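Local coordinates for protein insulinase family protease (Yersinia pestis, PDB 3GO9) that is a predicted insulinase-family (M16) protease homologue whose peptidase activity is uncertain, because the canonical HXXEH zinc-binding motif of the family is not intact, at residues L317-R322 with C330-N335; T439-M444 with A456-Y461; M272-W277 with Y325-C330; N310-L315 with T342-F347. All blocks are in the same frame, centred on the assembly; numbering follows the deposited sequence. Where two conformers were deposited one is given.

Interaction 1. Residues L317-R322 with C330-N335; sequences LGFDCR and CAIHLN. With ZN (zinc ion), chain E.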
# COMPACT_ATOMS: atom_id res chain seq x y z
N LEU A 317 -22.27 1.93 -2.77
CA LEU A 317 -21.23 2.92 -2.96
C LEU A 317 -20.00 2.52 -2.22
O LEU A 317 -20.09 1.99 -1.09
CB LEU A 317 -21.66 4.26 -2.40
CG LEU A 317 -22.82 4.91 -3.09
CD1 LEU A 317 -23.06 6.23 -2.38
CD2 LEU A 317 -22.52 5.09 -4.57
N GLY A 318 -18.86 2.78 -2.85
CA GLY A 318 -17.55 2.51 -2.28
C GLY A 318 -16.69 3.75 -2.42
O GLY A 318 -16.97 4.60 -3.23
N PHE A 319 -15.72 3.92 -1.54
CA PHE A 319 -14.81 5.06 -1.66
C PHE A 319 -13.42 4.72 -1.17
O PHE A 319 -13.24 4.08 -0.12
CB PHE A 319 -15.33 6.23 -0.86
CG PHE A 319 -14.56 7.50 -1.10
CD1 PHE A 319 -14.63 8.13 -2.33
CD2 PHE A 319 -13.75 8.04 -0.12
CE1 PHE A 319 -13.91 9.30 -2.58
CE2 PHE A 319 -13.04 9.21 -0.38
CZ PHE A 319 -13.12 9.82 -1.62
N ASP A 320 -12.40 5.13 -1.90
CA ASP A 320 -11.07 4.87 -1.36
C ASP A 320 -10.08 5.78 -2.01
O ASP A 320 -10.38 6.38 -3.06
CB ASP A 320 -10.65 3.42 -1.57
CG ASP A 320 -10.74 2.99 -3.01
OD1 ASP A 320 -10.09 3.57 -3.88
OD2 ASP A 320 -11.46 2.02 -3.29
N CYS A 321 -8.97 5.91 -1.33
CA CYS A 321 -7.84 6.68 -1.77
C CYS A 321 -6.64 5.77 -1.65
O CYS A 321 -6.57 4.90 -0.76
CB CYS A 321 -7.59 7.88 -0.88
SG CYS A 321 -8.67 9.39 -1.07
N ARG A 322 -5.70 5.95 -2.53
CA ARG A 322 -4.42 5.29 -2.37
C ARG A 322 -3.33 6.18 -2.92
O ARG A 322 -3.55 7.03 -3.79
CB ARG A 322 -4.37 3.96 -3.09
CG ARG A 322 -4.33 4.08 -4.61
CD ARG A 322 -4.76 2.79 -5.32
NE ARG A 322 -5.94 2.24 -4.68
CZ ARG A 322 -6.45 1.03 -4.89
NH1 ARG A 322 -5.91 0.19 -5.75
NH2 ARG A 322 -7.53 0.66 -4.20
N CYS A 330 -7.96 8.95 -6.02
CA CYS A 330 -9.09 8.98 -5.12
C CYS A 330 -10.31 8.57 -6.07
O CYS A 330 -10.45 9.04 -7.21
CB CYS A 330 -9.10 10.29 -4.19
SG CYS A 330 -7.78 10.55 -2.54
N ALA A 331 -11.13 7.65 -5.59
CA ALA A 331 -12.23 7.12 -6.38
C ALA A 331 -13.53 6.99 -5.58
O ALA A 331 -13.51 6.57 -4.42
CB ALA A 331 -11.87 5.72 -6.94
N ILE A 332 -14.64 7.30 -6.24
CA ILE A 332 -16.00 6.97 -5.78
C ILE A 332 -16.48 5.88 -6.68
O ILE A 332 -16.57 6.04 -7.89
CB ILE A 332 -16.97 8.16 -5.87
CG1 ILE A 332 -16.34 9.33 -5.14
CG2 ILE A 332 -18.37 7.71 -5.42
CD1 ILE A 332 -17.01 10.67 -5.38
N HIS A 333 -16.85 4.75 -6.07
CA HIS A 333 -17.31 3.62 -6.84
C HIS A 333 -18.81 3.44 -6.69
O HIS A 333 -19.35 3.39 -5.57
CB HIS A 333 -16.68 2.34 -6.33
CG HIS A 333 -15.19 2.34 -6.35
ND1 HIS A 333 -14.47 2.44 -7.52
CD2 HIS A 333 -14.29 2.14 -5.36
CE1 HIS A 333 -13.19 2.34 -7.24
NE2 HIS A 333 -13.05 2.17 -5.94
N LEU A 334 -19.49 3.33 -7.82
CA LEU A 334 -20.91 3.08 -7.87
C LEU A 334 -21.12 1.70 -8.39
O LEU A 334 -21.00 1.45 -9.57
CB LEU A 334 -21.62 4.07 -8.80
CG LEU A 334 -21.73 5.54 -8.44
CD1 LEU A 334 -20.37 6.22 -8.31
CD2 LEU A 334 -22.63 6.25 -9.48
N ASN A 335 -21.51 0.78 -7.50
CA ASN A 335 -21.76 -0.59 -7.92
C ASN A 335 -23.25 -0.71 -8.21
O ASN A 335 -24.08 -0.43 -7.33
CB ASN A 335 -21.31 -1.60 -6.85
CG ASN A 335 -21.55 -3.05 -7.26
OD1 ASN A 335 -20.77 -3.64 -8.03
ND2 ASN A 335 -22.66 -3.62 -6.80
ZN ZN E . -11.07 1.87 -5.18
O HOH W 1 -9.67 2.14 -6.70
O HOH W 2 -11.02 -0.18 -4.73

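Interaction 2. Residues T439-M444 with A456-Y461; sequences TTLVLM and ALQEIY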
# COMPACT_ATOMS: atom_id res chain seq x y z
N THR A 439 -13.71 14.85 -13.03
CA THR A 439 -13.50 13.43 -12.78
C THR A 439 -13.22 12.71 -14.10
O THR A 439 -13.41 13.24 -15.22
CB THR A 439 -14.74 12.80 -12.08
OG1 THR A 439 -14.33 11.60 -11.43
CG2 THR A 439 -15.85 12.53 -13.07
N THR A 440 -12.72 11.47 -13.95
CA THR A 440 -12.53 10.55 -15.03
C THR A 440 -13.47 9.40 -14.82
O THR A 440 -13.45 8.79 -13.75
CB THR A 440 -11.10 10.07 -15.07
OG1 THR A 440 -10.24 11.20 -15.32
CG2 THR A 440 -10.89 9.03 -16.16
N LEU A 441 -14.30 9.11 -15.82
CA LEU A 441 -15.28 8.03 -15.71
C LEU A 441 -14.70 6.72 -16.17
O LEU A 441 -14.37 6.55 -17.35
CB LEU A 441 -16.55 8.31 -16.50
CG LEU A 441 -17.28 9.61 -16.23
CD1 LEU A 441 -18.55 9.70 -17.13
CD2 LEU A 441 -17.61 9.72 -14.77
N VAL A 442 -14.67 5.75 -15.27
CA VAL A 442 -14.16 4.43 -15.59
C VAL A 442 -15.27 3.41 -15.31
O VAL A 442 -15.60 3.17 -14.16
CB VAL A 442 -12.91 4.12 -14.79
CG1 VAL A 442 -12.48 2.65 -15.13
CG2 VAL A 442 -11.79 5.14 -15.07
N LEU A 443 -15.79 2.81 -16.35
CA LEU A 443 -16.93 1.87 -16.23
C LEU A 443 -16.40 0.47 -16.41
O LEU A 443 -15.93 0.15 -17.50
CB LEU A 443 -17.96 2.12 -17.30
CG LEU A 443 -19.20 1.20 -17.19
CD1 LEU A 443 -19.97 1.38 -15.89
CD2 LEU A 443 -20.07 1.42 -18.36
N MSE A 444 -16.57 -0.35 -15.38
CA MSE A 444 -16.24 -1.78 -15.53
C MSE A 444 -17.56 -2.48 -15.83
O MSE A 444 -18.55 -2.23 -15.15
CB MSE A 444 -15.67 -2.34 -14.26
CG MSE A 444 -14.82 -1.39 -13.49
SE MSE A 444 -13.09 -1.12 -14.34
CE MSE A 444 -12.48 -2.77 -13.54
N ALA A 456 -21.61 8.80 -24.41
CA ALA A 456 -22.96 9.25 -24.11
C ALA A 456 -23.13 9.45 -22.60
O ALA A 456 -23.78 10.39 -22.15
CB ALA A 456 -24.00 8.27 -24.62
N LEU A 457 -22.58 8.53 -21.83
CA LEU A 457 -22.70 8.60 -20.38
C LEU A 457 -22.01 9.87 -19.89
O LEU A 457 -22.53 10.60 -19.04
CB LEU A 457 -22.08 7.34 -19.77
CG LEU A 457 -22.37 7.06 -18.31
CD1 LEU A 457 -23.86 6.80 -18.06
CD2 LEU A 457 -21.52 5.88 -17.84
N GLN A 458 -20.84 10.15 -20.48
CA GLN A 458 -20.06 11.34 -20.18
C GLN A 458 -20.83 12.63 -20.48
O GLN A 458 -20.71 13.57 -19.72
CB GLN A 458 -18.74 11.36 -20.97
CG GLN A 458 -17.82 12.56 -20.69
CD GLN A 458 -17.05 12.47 -19.40
OE1 GLN A 458 -16.27 11.53 -19.20
NE2 GLN A 458 -17.25 13.43 -18.51
N GLU A 459 -21.56 12.66 -21.59
CA GLU A 459 -22.39 13.81 -21.94
C GLU A 459 -23.47 14.09 -20.89
O GLU A 459 -23.65 15.24 -20.47
CB GLU A 459 -23.02 13.62 -23.32
CG GLU A 459 -21.99 13.60 -24.45
CD GLU A 459 -22.65 13.45 -25.81
OE1 GLU A 459 -23.87 13.71 -25.93
OE2 GLU A 459 -21.94 13.08 -26.76
N ILE A 460 -24.17 13.02 -20.47
CA ILE A 460 -25.18 13.09 -19.41
C ILE A 460 -24.57 13.64 -18.12
O ILE A 460 -25.08 14.58 -17.51
CB ILE A 460 -25.82 11.69 -19.16
CG1 ILE A 460 -26.71 11.28 -20.35
CG2 ILE A 460 -26.65 11.64 -17.89
CD1 ILE A 460 -27.18 9.81 -20.32
N TYR A 461 -23.43 13.09 -17.74
CA TYR A 461 -22.68 13.53 -16.58
C TYR A 461 -22.30 15.00 -16.70
O TYR A 461 -22.49 15.79 -15.77
CB TYR A 461 -21.41 12.66 -16.40
CG TYR A 461 -20.59 13.07 -15.20
CD1 TYR A 461 -20.85 12.57 -13.94
CD2 TYR A 461 -19.52 13.95 -15.33
CE1 TYR A 461 -20.09 12.96 -12.86
CE2 TYR A 461 -18.77 14.33 -14.29
CZ TYR A 461 -19.06 13.85 -13.04
OH TYR A 461 -18.32 14.20 -11.96
O HOH W 3 -16.33 16.04 -12.56
O HOH W 4 -14.02 10.85 -18.05

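Interaction 3. Residues M272-W277 with Y325-C330; sequences MWDTPW and YQRAQC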
# COMPACT_ATOMS: atom_id res chain seq x y z
N MSE A 272 -13.08 8.94 -10.87
CA MSE A 272 -11.67 8.88 -10.41
C MSE A 272 -10.96 10.19 -10.56
O MSE A 272 -11.18 10.90 -11.52
CB MSE A 272 -10.77 7.96 -11.26
CG MSE A 272 -11.35 6.84 -12.01
SE MSE A 272 -10.20 5.40 -11.53
CE MSE A 272 -11.01 5.44 -9.79
N TRP A 273 -10.06 10.46 -9.63
CA TRP A 273 -9.10 11.55 -9.77
C TRP A 273 -7.69 11.00 -9.49
O TRP A 273 -7.49 10.23 -8.54
CB TRP A 273 -9.41 12.66 -8.76
CG TRP A 273 -10.68 13.40 -8.99
CD1 TRP A 273 -10.80 14.60 -9.61
CD2 TRP A 273 -12.00 13.01 -8.60
NE1 TRP A 273 -12.12 14.99 -9.65
CE2 TRP A 273 -12.88 14.04 -9.03
CE3 TRP A 273 -12.55 11.88 -7.97
CZ2 TRP A 273 -14.27 13.98 -8.83
CZ3 TRP A 273 -13.95 11.83 -7.77
CH2 TRP A 273 -14.78 12.89 -8.20
N ASP A 274 -6.70 11.41 -10.30
CA ASP A 274 -5.37 10.88 -10.24
C ASP A 274 -4.46 12.10 -10.33
O ASP A 274 -4.68 12.97 -11.19
CB ASP A 274 -5.17 9.94 -11.42
CG ASP A 274 -3.71 9.83 -11.82
OD1 ASP A 274 -2.99 9.08 -11.15
OD2 ASP A 274 -3.32 10.49 -12.81
N THR A 275 -3.56 12.25 -9.38
CA THR A 275 -2.67 13.43 -9.35
C THR A 275 -1.30 13.04 -8.83
O THR A 275 -1.16 12.00 -8.20
CB THR A 275 -3.23 14.53 -8.42
OG1 THR A 275 -3.36 13.98 -7.12
CG2 THR A 275 -4.57 15.03 -8.90
N PRO A 276 -0.26 13.84 -9.12
CA PRO A 276 1.04 13.51 -8.57
C PRO A 276 1.02 13.63 -7.05
O PRO A 276 0.41 14.55 -6.55
CB PRO A 276 1.95 14.61 -9.12
CG PRO A 276 1.24 15.27 -10.20
CD PRO A 276 -0.21 14.96 -10.08
N TRP A 277 1.70 12.71 -6.36
CA TRP A 277 1.82 12.75 -4.90
C TRP A 277 3.09 13.47 -4.55
O TRP A 277 4.14 13.16 -5.09
CB TRP A 277 1.90 11.36 -4.33
CG TRP A 277 2.20 11.33 -2.88
CD1 TRP A 277 3.34 10.87 -2.31
CD2 TRP A 277 1.35 11.75 -1.78
NE1 TRP A 277 3.28 10.99 -0.94
CE2 TRP A 277 2.07 11.52 -0.59
CE3 TRP A 277 0.06 12.28 -1.70
CZ2 TRP A 277 1.55 11.78 0.68
CZ3 TRP A 277 -0.45 12.57 -0.43
CH2 TRP A 277 0.30 12.31 0.75
N TYR A 325 2.96 4.36 -6.58
CA TYR A 325 3.72 4.82 -7.73
C TYR A 325 3.77 6.34 -7.88
O TYR A 325 3.73 6.83 -9.00
CB TYR A 325 3.19 4.16 -9.02
CG TYR A 325 3.02 2.67 -8.87
CD1 TYR A 325 4.12 1.84 -8.93
CD2 TYR A 325 1.78 2.10 -8.57
CE1 TYR A 325 3.98 0.47 -8.74
CE2 TYR A 325 1.64 0.76 -8.37
CZ TYR A 325 2.75 -0.05 -8.48
OH TYR A 325 2.63 -1.39 -8.30
N GLN A 326 3.88 7.05 -6.76
CA GLN A 326 4.06 8.50 -6.71
C GLN A 326 2.82 9.23 -7.23
O GLN A 326 2.92 10.41 -7.60
CB GLN A 326 5.34 8.94 -7.46
CG GLN A 326 6.63 8.23 -6.96
CD GLN A 326 7.89 8.40 -7.86
OE1 GLN A 326 8.98 7.97 -7.49
NE2 GLN A 326 7.73 9.02 -9.04
N ARG A 327 1.67 8.53 -7.31
CA ARG A 327 0.38 9.16 -7.68
C ARG A 327 -0.61 9.03 -6.55
O ARG A 327 -0.63 8.03 -5.87
CB ARG A 327 -0.29 8.51 -8.89
CG ARG A 327 0.58 8.05 -9.99
CD ARG A 327 0.91 9.07 -10.97
NE ARG A 327 -0.21 9.91 -11.45
CZ ARG A 327 -0.02 11.12 -11.98
NH1 ARG A 327 1.22 11.60 -12.13
NH2 ARG A 327 -1.05 11.86 -12.36
N ALA A 328 -1.45 10.04 -6.38
CA ALA A 328 -2.58 9.96 -5.42
C ALA A 328 -3.80 9.63 -6.27
O ALA A 328 -4.04 10.34 -7.26
CB ALA A 328 -2.78 11.28 -4.68
N GLN A 329 -4.54 8.58 -5.90
CA GLN A 329 -5.73 8.18 -6.64
C GLN A 329 -6.91 8.22 -5.67
O GLN A 329 -6.85 7.62 -4.59
CB GLN A 329 -5.57 6.79 -7.22
CG GLN A 329 -6.76 6.34 -8.05
CD GLN A 329 -6.59 4.89 -8.50
OE1 GLN A 329 -7.07 3.96 -7.85
NE2 GLN A 329 -5.89 4.70 -9.61
N CYS A 330 -7.96 8.95 -6.02
CA CYS A 330 -9.09 8.98 -5.12
C CYS A 330 -10.31 8.57 -6.07
O CYS A 330 -10.45 9.04 -7.21
CB CYS A 330 -9.10 10.29 -4.19
SG CYS A 330 -7.78 10.55 -2.54
O HOH W 5 -6.08 12.44 -6.53

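Interaction 4. Residues N310-L315 with T342-F347; sequences NNQKNL and TANMTF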
# COMPACT_ATOMS: atom_id res chain seq x y z
N ASN A 310 -32.46 8.25 1.29
CA ASN A 310 -33.13 8.25 -0.01
C ASN A 310 -32.68 7.08 -0.89
O ASN A 310 -31.77 7.23 -1.73
CB ASN A 310 -32.82 9.56 -0.72
CG ASN A 310 -33.31 10.73 0.03
OD1 ASN A 310 -34.50 11.10 -0.06
ND2 ASN A 310 -32.41 11.38 0.76
N ASN A 311 -33.33 5.92 -0.69
CA ASN A 311 -32.92 4.69 -1.35
C ASN A 311 -32.89 4.87 -2.86
O ASN A 311 -33.82 5.44 -3.47
CB ASN A 311 -33.85 3.53 -1.01
CG ASN A 311 -33.91 3.22 0.48
OD1 ASN A 311 -32.91 3.33 1.19
ND2 ASN A 311 -35.10 2.83 0.96
N GLN A 312 -31.80 4.38 -3.46
CA GLN A 312 -31.61 4.33 -4.92
C GLN A 312 -31.54 2.85 -5.33
O GLN A 312 -30.72 2.10 -4.80
CB GLN A 312 -30.29 5.02 -5.34
CG GLN A 312 -30.18 6.48 -4.98
CD GLN A 312 -31.36 7.31 -5.45
OE1 GLN A 312 -31.66 7.30 -6.64
NE2 GLN A 312 -32.07 7.99 -4.52
N LYS A 313 -32.33 2.47 -6.33
CA LYS A 313 -32.49 1.06 -6.75
C LYS A 313 -31.15 0.38 -7.06
O LYS A 313 -30.47 0.74 -8.03
CB LYS A 313 -33.41 0.99 -7.99
CG LYS A 313 -33.84 -0.43 -8.42
CD LYS A 313 -35.33 -0.69 -8.16
CE LYS A 313 -35.71 -2.14 -8.41
NZ LYS A 313 -37.19 -2.28 -8.48
N ASN A 314 -30.77 -0.60 -6.24
CA ASN A 314 -29.60 -1.44 -6.47
C ASN A 314 -28.23 -0.74 -6.46
O ASN A 314 -27.27 -1.23 -7.05
CB ASN A 314 -29.77 -2.19 -7.79
CG ASN A 314 -31.05 -2.97 -7.84
OD1 ASN A 314 -31.36 -3.67 -6.89
ND2 ASN A 314 -31.80 -2.88 -8.94
N LEU A 315 -28.15 0.39 -5.76
CA LEU A 315 -26.87 1.12 -5.67
C LEU A 315 -26.10 0.75 -4.43
O LEU A 315 -26.67 0.88 -3.33
CB LEU A 315 -27.12 2.62 -5.64
CG LEU A 315 -25.88 3.52 -5.62
CD1 LEU A 315 -24.83 3.15 -6.69
CD2 LEU A 315 -26.30 4.97 -5.75
N THR A 342 -27.53 4.77 -15.34
CA THR A 342 -27.74 6.19 -15.59
C THR A 342 -28.43 6.88 -14.39
O THR A 342 -28.00 7.93 -13.97
CB THR A 342 -28.50 6.45 -16.87
OG1 THR A 342 -27.84 5.83 -17.98
CG2 THR A 342 -28.61 7.93 -17.11
N ALA A 343 -29.45 6.25 -13.81
CA ALA A 343 -30.13 6.81 -12.64
C ALA A 343 -29.18 6.95 -11.45
O ALA A 343 -29.17 7.97 -10.76
CB ALA A 343 -31.34 5.95 -12.25
N ASN A 344 -28.36 5.93 -11.21
CA ASN A 344 -27.46 5.92 -10.08
C ASN A 344 -26.30 6.90 -10.23
O ASN A 344 -25.93 7.60 -9.29
CB ASN A 344 -27.00 4.48 -9.76
CG ASN A 344 -28.04 3.69 -8.99
OD1 ASN A 344 -28.84 4.29 -8.27
ND2 ASN A 344 -28.08 2.35 -9.17
N MSE A 345 -25.77 6.99 -11.45
CA MSE A 345 -24.79 8.00 -11.75
C MSE A 345 -25.35 9.42 -11.57
O MSE A 345 -24.70 10.30 -11.00
CB MSE A 345 -24.27 7.85 -13.15
CG MSE A 345 -23.22 8.88 -13.51
SE MSE A 345 -22.64 8.88 -15.40
CE MSE A 345 -24.22 9.64 -16.19
N THR A 346 -26.58 9.62 -12.04
CA THR A 346 -27.26 10.91 -11.91
C THR A 346 -27.43 11.30 -10.44
O THR A 346 -27.20 12.47 -10.06
CB THR A 346 -28.62 10.89 -12.68
OG1 THR A 346 -28.37 10.77 -14.09
CG2 THR A 346 -29.40 12.18 -12.39
N PHE A 347 -27.80 10.33 -9.61
CA PHE A 347 -27.94 10.52 -8.16
C PHE A 347 -26.63 11.06 -7.58
O PHE A 347 -26.62 12.06 -6.88
CB PHE A 347 -28.28 9.21 -7.45
CG PHE A 347 -28.11 9.29 -5.95
CD1 PHE A 347 -28.99 10.03 -5.18
CD2 PHE A 347 -27.05 8.67 -5.31
CE1 PHE A 347 -28.84 10.13 -3.80
CE2 PHE A 347 -26.87 8.78 -3.90
CZ PHE A 347 -27.75 9.52 -3.16

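Interaction 1. Residues L317-R322 with C330-N335
The imidazole of His333 has Asp320 OD2 at its edge, near the ring plane, and a zinc-bound water joins it there. The Asp320 carboxylate is turned 56° from that ring, and the two side chains cross at about a right angle. On the other side of the sheet the Phe319 ring receives Ile332 at its edge, with CG1 lying 3.5 Å from CE1 of Phe319.

A zinc ion ties the two strands together. Asp320 is an uneven chelator: its OD2 lies 1.9 Å from the zinc and its OD1 2.4 Å. His333 adds NE2 at 2.1 Å from the metal, and two waters complete the observed shell. The placement of Asp320 CG between the backbone N and the carbonyl carbon (chi1 54°) raises both oxygens to the metal. In the second shell, Ser270 OG bonds His333 ND1 and so should fix the rotation of the ring.

The ligands are diagonal in an antiparallel hairpin, since His333 pairs with Gly318 and Asp320 with Ala331, both hydrogen-bonded pairs. The bond from His333 N to Gly318 O measures 2.8 Å. Cys321 and Cys330 form a cross-strand disulfide at a non-hydrogen-bonded pair.

The face bearing Leu317, Phe319, Ile332 and Leu334 turns to the helices. Leu317 rests on Ile303 and Leu307 of helix 283-309, Phe319 meets Phe300, and Leu334 reaches Val348 of helix 341-358. Strand 316-324 is one of the two edge strands of the sheet, whereas strand 327-336 has strand 267-276 as its other neighbour.

Interaction 2. Residues T439-M444 with A456-Y461
Leu441 lies at the centre of this contact, its CD1 lying 3.6 Å from Gln458 OE1 and 4.2 Å from Tyr461 CB, while its CD2 stands over one face of the Tyr461 ring. Thr439 meets the far end of the same tyrosine, with CG2 only 3.2 Å from Tyr461 OH.

Two waters bridge the segments where direct polar contact is lacking. One accepts from Thr439 N and lies 2.8 Å from Tyr461 OH, at the edge of the phenol and in its plane. The other accepts from Leu441 N and donates to Gln458 OE1 at 2.6 Å. A bend in the glutamine chain (chi2 78°) brings the amide oxygen back to that water, and Asn462 OD1 takes a hydrogen bond from its NE2.

Farther out, Thr439 OG1 is held by Met272 O of the adjoining strand, and Tyr461 also packs on Ala349 and Leu352 of helix 341-358. Leu441 is flanked by Leu271 and Pro256, which extend the apolar patch.

Strand 440-446 lies within the sheet, between strands 257-261 and 267-276, and helix 454-465 follows it in the chain. Packing of such a helix on one face of a mixed sheet is characteristic of the layered alpha/beta fold of M16 domains.

Interaction 3. Residues M272-W277 with Y325-C330
From the pair Trp273-Cys330 to the pair Pro276-Arg327 the strands run antiparallel (163° between their axes), hydrogen-bonded at Trp273-Cys330 and Thr275-Ala328, and one further bond, from Trp277 N to Gln326 O, follows where the strand has ended.

Arg327 holds Asp274 through NE and NH2, one to each carboxylate oxygen. Its NE gives a nearly straight bond of 2.9 Å to OD1 of Asp274, on the syn side, while its NH2 reaches Asp274 OD2 at 2.7 Å from above the carboxylate plane. Bends at chi2 and chi3 (-86° and -45°) fold the arginine back across the strand, and the peptide between Thr275 and Pro276 then lies over one face of the guanidinium. The carboxylate has further partners: Arg175 makes a salt bridge to OD1, and the backbone N of Leu252 bonds OD2, so the acid joins the sheet to helix 170-175 and to a loop.

These strands, 267-276 and 327-336, are neighbours within a five-stranded mixed sheet, although helix 283-309 and strand 316-324 separate them in sequence.

Two tryptophans mark the ends of the contact. Trp273 turns its edge to Cys330 O, with CE3 3.6 Å from that oxygen, and its NE1 bonds Gln437 O. Trp277 sets CE3 4.2 Å from Ala328 CB, and its NE1 is taken by Gly402 O. Between them a water donates to Ala328 O and lies 3.2 Å from Thr275 OG1.

Interaction 4. Residues N310-L315 with T342-F347
Asn344 supplies the polar bond of this contact: its ND2 donates to Lys313 O at 3.1 Å, almost straight at 170°. The oxygen lies in the amide plane of the asparagine, whereas the donor is tilted 30° from the carbonyl plane of Lys313. Because Thr336 OG1 also bonds ND2, the amide is held in two directions. Lys313 O belongs to the central peptide of a type II beta turn from Gln312 to Leu315, which Leu315 N closes by bonding to Gln312 O. A side chain of the helix thus binds the turn at its central carbonyl, while Asn344 OD1 sits 3.3 Å from Gln312 CB.

Stacking comes next. The Gln312 amide lies flat against the Phe347 ring, the planes nearly parallel, with CD 3.6 Å from Phe347 CD1. Its CG stands over the ring face, 3.7 Å from the Phe347 centroid, as a CH-pi contact. The bend at chi2 (-53°) folds the amide over the ring, and a hydrogen bond of 2.9 Å from Gln312 NE2 to Asn310 O pins the amide there.

Apolar packing is left to Leu315, whose CD2 comes 3.8 Å from Phe347 CD2. Leu315 and Asn344 lie alongside each other, running opposite ways.

The loop 310-315 links helix 283-309 to strand 316-324. Phe347 is wedged against Ile303, Val306 and Leu307 of that helix, and on another side of helix 341-358 Met345 packs on Leu457 and Ile460 of helix 454-465.

Overall arrangement
Interactions 1, 2 and 3 all reach one five-stranded sheet, and their chemistry differs with their place. Interactions 1 and 3 share Cys330 and strand 327-336, and both are antiparallel backbone pairings, to which interaction 1, at an edge strand, adds a zinc ion and a disulfide and interaction 3, with strand 267-276, a salt bridge near the surface. Interaction 2 is buried, with apolar packing and bridging waters between sheet and helix. Interaction 4 lies at the periphery, where a turn is held by a hydrogen bond from an asparagine side chain and a stacked ring. Met345 in helix 341-358 connects it to interaction 2, and Leu334 packs against the same helix from interaction 1. Interactions 3 and 4 do not touch.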